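Local coordinates for protein geranylgeranyl pyrophosphate synthase (Corynebacterium glutamicum, PDB 3LMD) that probably makes a long-chain prenyl diphosphate, perhaps heptaprenyl diphosphate, by adding isoprene units to an allylic diphosphate with the help of magnesium ions, at residues Asp241-Phe246 / Thr266-Leu270; Asp259-Gly263 / Gly289-Asp294. All coordinates share one frame; numbering follows the deposited sequence.

Interaction 1: Asp241-Phe246 / Thr266-Leu270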
ATOM      1  N   ASP A 241      -2.458  22.412  17.026  1.00 26.23           N
ATOM      2  CA  ASP A 241      -3.814  22.318  17.571  1.00 27.46           C
ATOM      3  C   ASP A 241      -4.142  23.484  18.495  1.00 29.49           C
ATOM      4  O   ASP A 241      -5.252  24.008  18.455  1.00 33.72           O
ATOM      5  CB  ASP A 241      -4.047  20.967  18.283  1.00 26.91           C
ATOM      6  CG  ASP A 241      -4.076  19.789  17.308  1.00 32.70           C
ATOM      7  OD1 ASP A 241      -4.220  20.013  16.098  1.00 37.57           O
ATOM      8  OD2 ASP A 241      -3.929  18.632  17.745  1.00 34.88           O
ATOM      9  N   ILE A 242      -3.169  23.900  19.308  1.00 29.13           N
ATOM     10  CA  ILE A 242      -3.327  25.083  20.131  1.00 30.33           C
ATOM     11  C   ILE A 242      -3.548  26.336  19.262  1.00 36.28           C
ATOM     12  O   ILE A 242      -4.459  27.150  19.506  1.00 35.03           O
ATOM     13  CB  ILE A 242      -2.099  25.287  21.043  1.00 27.61           C
ATOM     14  CG1 ILE A 242      -2.034  24.174  22.119  1.00 24.99           C
ATOM     15  CG2 ILE A 242      -2.134  26.704  21.685  1.00 27.90           C
ATOM     16  CD1 ILE A 242      -0.623  24.158  22.857  1.00 24.77           C
ATOM     17  N   ILE A 243      -2.699  26.500  18.257  1.00 29.43           N
ATOM     18  CA  ILE A 243      -2.788  27.655  17.363  1.00 30.23           C
ATOM     19  C   ILE A 243      -4.173  27.705  16.693  1.00 32.63           C
ATOM     20  O   ILE A 243      -4.789  28.770  16.605  1.00 33.10           O
ATOM     21  CB  ILE A 243      -1.650  27.633  16.290  1.00 31.60           C
ATOM     22  CG1 ILE A 243      -0.307  27.982  16.955  1.00 36.18           C
ATOM     23  CG2 ILE A 243      -1.962  28.638  15.158  1.00 34.97           C
ATOM     24  CD1 ILE A 243       0.923  27.716  16.064  1.00 37.20           C
ATOM     25  N   ASP A 244      -4.686  26.549  16.279  1.00 32.41           N
ATOM     26  CA  ASP A 244      -5.975  26.490  15.595  1.00 37.93           C
ATOM     27  C   ASP A 244      -7.107  27.070  16.442  1.00 42.90           C
ATOM     28  O   ASP A 244      -8.072  27.661  15.920  1.00 39.54           O
ATOM     29  CB  ASP A 244      -6.326  25.051  15.225  1.00 37.05           C
ATOM     30  CG  ASP A 244      -7.617  24.952  14.397  1.00 47.53           C
ATOM     31  OD1 ASP A 244      -7.624  25.460  13.258  1.00 59.37           O
ATOM     32  OD2 ASP A 244      -8.615  24.364  14.871  1.00 59.95           O
ATOM     33  N   ILE A 245      -7.007  26.870  17.749  1.00 34.22           N
ATOM     34  CA  ILE A 245      -8.052  27.323  18.652  1.00 36.25           C
ATOM     35  C   ILE A 245      -7.789  28.705  19.221  1.00 43.36           C
ATOM     36  O   ILE A 245      -8.719  29.484  19.409  1.00 44.86           O
ATOM     37  CB  ILE A 245      -8.185  26.377  19.835  1.00 34.44           C
ATOM     38  CG1 ILE A 245      -8.702  25.014  19.364  1.00 34.04           C
ATOM     39  CG2 ILE A 245      -9.070  27.018  20.941  1.00 35.59           C
ATOM     40  CD1 ILE A 245      -8.243  23.889  20.258  1.00 41.93           C
ATOM     41  N   PHE A 246      -6.537  29.003  19.546  1.00 39.93           N
ATOM     42  CA  PHE A 246      -6.243  30.244  20.273  1.00 44.36           C
ATOM     43  C   PHE A 246      -5.580  31.311  19.410  1.00 48.63           C
ATOM     44  O   PHE A 246      -5.319  32.424  19.879  1.00 51.96           O
ATOM     45  CB  PHE A 246      -5.437  29.950  21.543  1.00 36.39           C
ATOM     46  CG  PHE A 246      -6.153  29.043  22.496  1.00 41.26           C
ATOM     47  CD1 PHE A 246      -5.882  27.679  22.513  1.00 30.28           C
ATOM     48  CD2 PHE A 246      -7.119  29.547  23.363  1.00 34.39           C
ATOM     49  CE1 PHE A 246      -6.554  26.840  23.369  1.00 29.82           C
ATOM     50  CE2 PHE A 246      -7.785  28.718  24.237  1.00 30.90           C
ATOM     51  CZ  PHE A 246      -7.513  27.361  24.252  1.00 34.70           C
ATOM     52  N   THR A 266      -9.408  18.662  19.742  1.00 29.92           N
ATOM     53  CA  THR A 266      -7.998  18.403  20.032  1.00 28.89           C
ATOM     54  C   THR A 266      -7.658  18.631  21.520  1.00 33.18           C
ATOM     55  O   THR A 266      -8.509  18.999  22.316  1.00 29.29           O
ATOM     56  CB  THR A 266      -7.146  19.298  19.145  1.00 31.41           C
ATOM     57  OG1 THR A 266      -7.462  20.666  19.437  1.00 29.97           O
ATOM     58  CG2 THR A 266      -7.496  19.028  17.642  1.00 30.23           C
ATOM     59  N   LEU A 267      -6.399  18.433  21.885  1.00 28.97           N
ATOM     60  CA  LEU A 267      -6.011  18.391  23.288  1.00 28.09           C
ATOM     61  C   LEU A 267      -6.544  19.515  24.184  1.00 26.97           C
ATOM     62  O   LEU A 267      -7.045  19.229  25.258  1.00 29.49           O
ATOM     63  CB  LEU A 267      -4.485  18.355  23.405  1.00 29.68           C
ATOM     64  CG  LEU A 267      -3.915  17.909  24.735  1.00 31.76           C
ATOM     65  CD1 LEU A 267      -4.534  16.550  25.126  1.00 32.56           C
ATOM     66  CD2 LEU A 267      -2.368  17.792  24.574  1.00 30.55           C
ATOM     67  N   PRO A 268      -6.391  20.792  23.785  1.00 24.19           N
ATOM     68  CA  PRO A 268      -6.905  21.820  24.720  1.00 29.53           C
ATOM     69  C   PRO A 268      -8.410  21.688  24.985  1.00 28.34           C
ATOM     70  O   PRO A 268      -8.891  22.003  26.080  1.00 27.05           O
ATOM     71  CB  PRO A 268      -6.669  23.132  23.979  1.00 26.91           C
ATOM     72  CG  PRO A 268      -5.677  22.808  22.869  1.00 32.30           C
ATOM     73  CD  PRO A 268      -5.822  21.374  22.560  1.00 25.82           C
ATOM     74  N   VAL A 269      -9.160  21.278  23.970  1.00 28.45           N
ATOM     75  CA  VAL A 269     -10.596  21.121  24.114  1.00 27.26           C
ATOM     76  C   VAL A 269     -10.901  19.951  25.017  1.00 27.18           C
ATOM     77  O   VAL A 269     -11.801  20.027  25.855  1.00 26.57           O
ATOM     78  CB  VAL A 269     -11.313  20.883  22.731  1.00 26.92           C
ATOM     79  CG1 VAL A 269     -12.870  20.857  22.930  1.00 28.86           C
ATOM     80  CG2 VAL A 269     -10.911  21.930  21.748  1.00 26.31           C
ATOM     81  N   LEU A 270     -10.159  18.859  24.859  1.00 27.20           N
ATOM     82  CA  LEU A 270     -10.396  17.675  25.673  1.00 26.75           C
ATOM     83  C   LEU A 270     -10.066  17.958  27.141  1.00 30.26           C
ATOM     84  O   LEU A 270     -10.750  17.491  28.037  1.00 25.49           O
ATOM     85  CB  LEU A 270      -9.550  16.487  25.190  1.00 23.61           C
ATOM     86  CG  LEU A 270      -9.866  16.086  23.730  1.00 25.96           C
ATOM     87  CD1 LEU A 270      -8.830  15.040  23.224  1.00 29.11           C
ATOM     88  CD2 LEU A 270     -11.289  15.533  23.676  1.00 31.13           C
TER
HETATM   89  O   HOH W   1      -7.470  22.303  17.494  1.00 36.24           O
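Ile245 drives its terminal CD1 into a notch between Thr266, Pro268 and Val269, meeting Val269 CG2 at 3.6 Å and Pro268 CG at 3.8 Å. CG1 stands anti to the carbonyl carbon (chi1 -67°), and this carries CD1 across the gap while CG2 turns back over the centre of its neighbour's ring, that of Phe246. The ring meets the second helix edge-on: Phe246 CE1 lies 3.8 Å from Pro268 CB, which sits near the ring plane. Ile242 adds CG1 against the same proline, and Ala313 of helix 309-328 touches both. Proline suits the first turn of helix 267-274, where no earlier carbonyl of the helix needs its missing N-H, so a rigid apolar ring can be offered to the isoleucines and the phenylalanine. Asp241 and Asp244 belong to the second aspartate-rich DDxxD motif of the all-helical prenyl synthase fold, which in relatives binds diphosphate through magnesium. The side chain of Asp241 crosses that of Thr266 at a slant, its CG 3.5 Å from Thr266 CG2, while its oxygens bond elsewhere: OD1 to Gln237 and OD2 to Tyr192. Thr266 is the N-cap residue but makes no capping bond with its side chain. A water donates to Asp241 O at 3.0 Å; it also lies beside Thr266 OG1, but so unusually close that the geometry of this second link is doubtful.

Interaction 2: Asp259-Gly263 / Gly289-Asp294; sequences DLREG and GPLEDD
Arg261 meets the loop 289-294 twice, with its backbone carbonyl at one end and its guanidinium at the other. Arg261 O accepts a weak bond from Leu291 N at 3.4 Å, bent to 135° at the hydrogen, and Pro290 CB presses on the same oxygen at 3.1 Å. Leu291 O also comes within 3.4 Å of Arg261 O, a mildly unfavourable meeting of acceptors. The side chain, extended from CG to NE, passes Val297 of helix 294-306 and brings NH1 to Asp294 OD1, a weak salt bridge of 3.5 Å. The carboxylate oxygen lies near the guanidinium plane at its edge, but the two planes stand 85° apart and Arg261 NH2 stays 4.1 Å from Asp294 OD1, so a single N-H is used. Leu260 O is already taken by Gly263 N at 2.8 Å, part of the Schellman motif that ends helix 258-262. Positive phi (85°) by itself suits glycine at Gly263, and the lack of a CB also lets Pro290 come in close, CA to CA 3.7 Å. Alongside, Leu260 CB packs on Leu291 CD1 at 4.2 Å, and both leucines touch helix 294-306. Asp293 N-caps that helix, its OD2 also bonding to Thr296 OG1. With both polar links weak, and the salt bridge at the surface, packing of the helix end, the arginine's chain and Leu291 probably counts for more than charge.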
ATOM      1  N   ASP A 259     -11.120  23.067  13.344  1.00 55.15           N
ATOM      2  CA  ASP A 259     -11.291  21.700  13.889  1.00 55.66           C
ATOM      3  C   ASP A 259     -12.654  21.546  14.590  1.00 54.14           C
ATOM      4  O   ASP A 259     -13.357  20.537  14.435  1.00 54.01           O
ATOM      5  CB  ASP A 259     -10.176  21.350  14.896  1.00 54.69           C
ATOM      6  CG  ASP A 259      -8.816  21.118  14.240  1.00 57.40           C
ATOM      7  OD1 ASP A 259      -8.786  20.553  13.133  1.00 57.97           O
ATOM      8  OD2 ASP A 259      -7.770  21.485  14.845  1.00 56.49           O
ATOM      9  N   LEU A 260     -13.015  22.544  15.386  1.00 53.44           N
ATOM     10  CA  LEU A 260     -14.283  22.499  16.120  1.00 59.76           C
ATOM     11  C   LEU A 260     -15.483  22.237  15.219  1.00 61.22           C
ATOM     12  O   LEU A 260     -16.307  21.368  15.513  1.00 66.85           O
ATOM     13  CB  LEU A 260     -14.500  23.800  16.891  1.00 54.34           C
ATOM     14  CG  LEU A 260     -13.601  23.941  18.108  1.00 54.29           C
ATOM     15  CD1 LEU A 260     -13.654  25.366  18.647  1.00 56.11           C
ATOM     16  CD2 LEU A 260     -14.024  22.927  19.155  1.00 45.81           C
ATOM     17  N   ARG A 261     -15.587  23.005  14.136  1.00 67.91           N
ATOM     18  CA  ARG A 261     -16.691  22.859  13.181  1.00 72.59           C
ATOM     19  C   ARG A 261     -16.848  21.408  12.706  1.00 73.50           C
ATOM     20  O   ARG A 261     -17.964  20.901  12.568  1.00 74.27           O
ATOM     21  CB  ARG A 261     -16.487  23.802  11.989  1.00 73.56           C
ATOM     22  CG  ARG A 261     -16.257  25.259  12.390  1.00 73.26           C
ATOM     23  CD  ARG A 261     -16.160  26.177  11.177  1.00 75.85           C
ATOM     24  NE  ARG A 261     -15.908  27.575  11.534  1.00 73.65           N
ATOM     25  CZ  ARG A 261     -16.857  28.501  11.673  1.00 76.69           C
ATOM     26  NH1 ARG A 261     -18.136  28.185  11.500  1.00 72.26           N
ATOM     27  NH2 ARG A 261     -16.530  29.745  11.994  1.00 73.50           N
ATOM     28  N   GLU A 262     -15.719  20.741  12.484  1.00 71.43           N
ATOM     29  CA  GLU A 262     -15.707  19.348  12.044  1.00 69.27           C
ATOM     30  C   GLU A 262     -16.166  18.371  13.111  1.00 64.07           C
ATOM     31  O   GLU A 262     -16.500  17.232  12.801  1.00 65.06           O
ATOM     32  CB  GLU A 262     -14.294  18.943  11.638  1.00 71.37           C
ATOM     33  CG  GLU A 262     -13.497  20.032  10.963  1.00 80.44           C
ATOM     34  CD  GLU A 262     -13.463  19.866   9.465  1.00 86.35           C
ATOM     35  OE1 GLU A 262     -14.515  19.514   8.889  1.00 88.97           O
ATOM     36  OE2 GLU A 262     -12.384  20.079   8.871  1.00 88.21           O
ATOM     37  N   GLY A 263     -16.154  18.791  14.373  1.00 58.62           N
ATOM     38  CA  GLY A 263     -16.378  17.839  15.463  1.00 48.40           C
ATOM     39  C   GLY A 263     -15.075  17.147  15.845  1.00 44.00           C
ATOM     40  O   GLY A 263     -15.084  16.080  16.472  1.00 45.10           O
ATOM     41  N   GLY A 289     -20.969  17.240  19.279  1.00 68.63           N
ATOM     42  CA  GLY A 289     -20.720  16.887  17.907  1.00 71.57           C
ATOM     43  C   GLY A 289     -20.294  18.118  17.176  1.00 76.25           C
ATOM     44  O   GLY A 289     -19.962  19.094  17.801  1.00 73.26           O
ATOM     45  N   PRO A 290     -20.305  18.082  15.852  1.00 78.17           N
ATOM     46  CA  PRO A 290     -19.836  19.222  15.075  1.00 78.41           C
ATOM     47  C   PRO A 290     -20.731  20.425  15.269  1.00 79.17           C
ATOM     48  O   PRO A 290     -21.902  20.295  15.615  1.00 73.51           O
ATOM     49  CB  PRO A 290     -19.921  18.728  13.630  1.00 77.55           C
ATOM     50  CG  PRO A 290     -19.934  17.298  13.718  1.00 78.23           C
ATOM     51  CD  PRO A 290     -20.594  16.930  14.996  1.00 79.01           C
ATOM     52  N   LEU A 291     -20.159  21.594  15.035  1.00 81.64           N
ATOM     53  CA  LEU A 291     -20.860  22.853  15.217  1.00 84.95           C
ATOM     54  C   LEU A 291     -21.008  23.627  13.917  1.00 88.39           C
ATOM     55  O   LEU A 291     -20.283  23.398  12.962  1.00 86.81           O
ATOM     56  CB  LEU A 291     -20.107  23.724  16.207  1.00 78.33           C
ATOM     57  CG  LEU A 291     -19.451  23.020  17.383  1.00 74.26           C
ATOM     58  CD1 LEU A 291     -18.490  23.961  18.023  1.00 67.35           C
ATOM     59  CD2 LEU A 291     -20.465  22.546  18.362  1.00 64.75           C
ATOM     60  N   GLU A 292     -21.963  24.550  13.893  1.00 93.57           N
ATOM     61  CA  GLU A 292     -22.769  24.789  12.702  1.00 96.97           C
ATOM     62  C   GLU A 292     -22.735  26.259  12.297  1.00 97.62           C
ATOM     63  O   GLU A 292     -22.336  26.597  11.183  1.00 99.45           O
ATOM     64  CB  GLU A 292     -24.213  24.340  12.932  1.00 99.49           C
ATOM     65  CG  GLU A 292     -24.384  22.834  13.054  1.00107.22           C
ATOM     66  CD  GLU A 292     -24.266  22.126  11.719  1.00111.43           C
ATOM     67  OE1 GLU A 292     -25.191  22.259  10.890  1.00110.97           O
ATOM     68  OE2 GLU A 292     -23.250  21.435  11.499  1.00112.53           O
ATOM     69  N   ASP A 293     -23.156  27.128  13.210  1.00 95.33           N
ATOM     70  CA  ASP A 293     -23.097  28.568  12.982  1.00 93.61           C
ATOM     71  C   ASP A 293     -21.850  29.175  13.615  1.00 90.29           C
ATOM     72  O   ASP A 293     -21.350  28.680  14.625  1.00 91.46           O
ATOM     73  CB  ASP A 293     -24.351  29.248  13.532  1.00 96.02           C
ATOM     74  CG  ASP A 293     -24.990  28.468  14.663  1.00 98.34           C
ATOM     75  OD1 ASP A 293     -26.167  28.073  14.526  1.00 99.75           O
ATOM     76  OD2 ASP A 293     -24.316  28.249  15.692  1.00 98.03           O
ATOM     77  N   ASP A 294     -21.352  30.251  13.015  1.00 83.64           N
ATOM     78  CA  ASP A 294     -20.258  31.017  13.599  1.00 83.07           C
ATOM     79  C   ASP A 294     -20.552  31.379  15.051  1.00 79.83           C
ATOM     80  O   ASP A 294     -19.641  31.673  15.825  1.00 72.51           O
ATOM     81  CB  ASP A 294     -19.997  32.285  12.784  1.00 83.43           C
ATOM     82  CG  ASP A 294     -19.936  32.018  11.294  1.00 86.91           C
ATOM     83  OD1 ASP A 294     -20.264  30.887  10.877  1.00 85.82           O
ATOM     84  OD2 ASP A 294     -19.560  32.939  10.537  1.00 89.39           O
TER

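How the interactions relate
Interaction 1 and interaction 2 lie about 13 Å apart, centre to centre, and their segments alternate along the chain. They meet directly: Asp244 OD2 probably accepts a hydrogen bond from Asp259 N at 3.2 Å, tying the second aspartate-rich motif to the start of helix 258-262. Asp241 OD1 and Asp259 OD2 approach to 4.0 Å, a gathering of acidic groups consistent with a metal site. Val269 CG2 lies 4.2 Å from Leu260 CD2, joining the apolar sides. Helix 294-306 borders both contacts and carries Glu302 and Ser305, which bind calcium in a structure of this protein, though none is bound to this chain. The side chain of Phe246 is about 4 Å from that of Ser305.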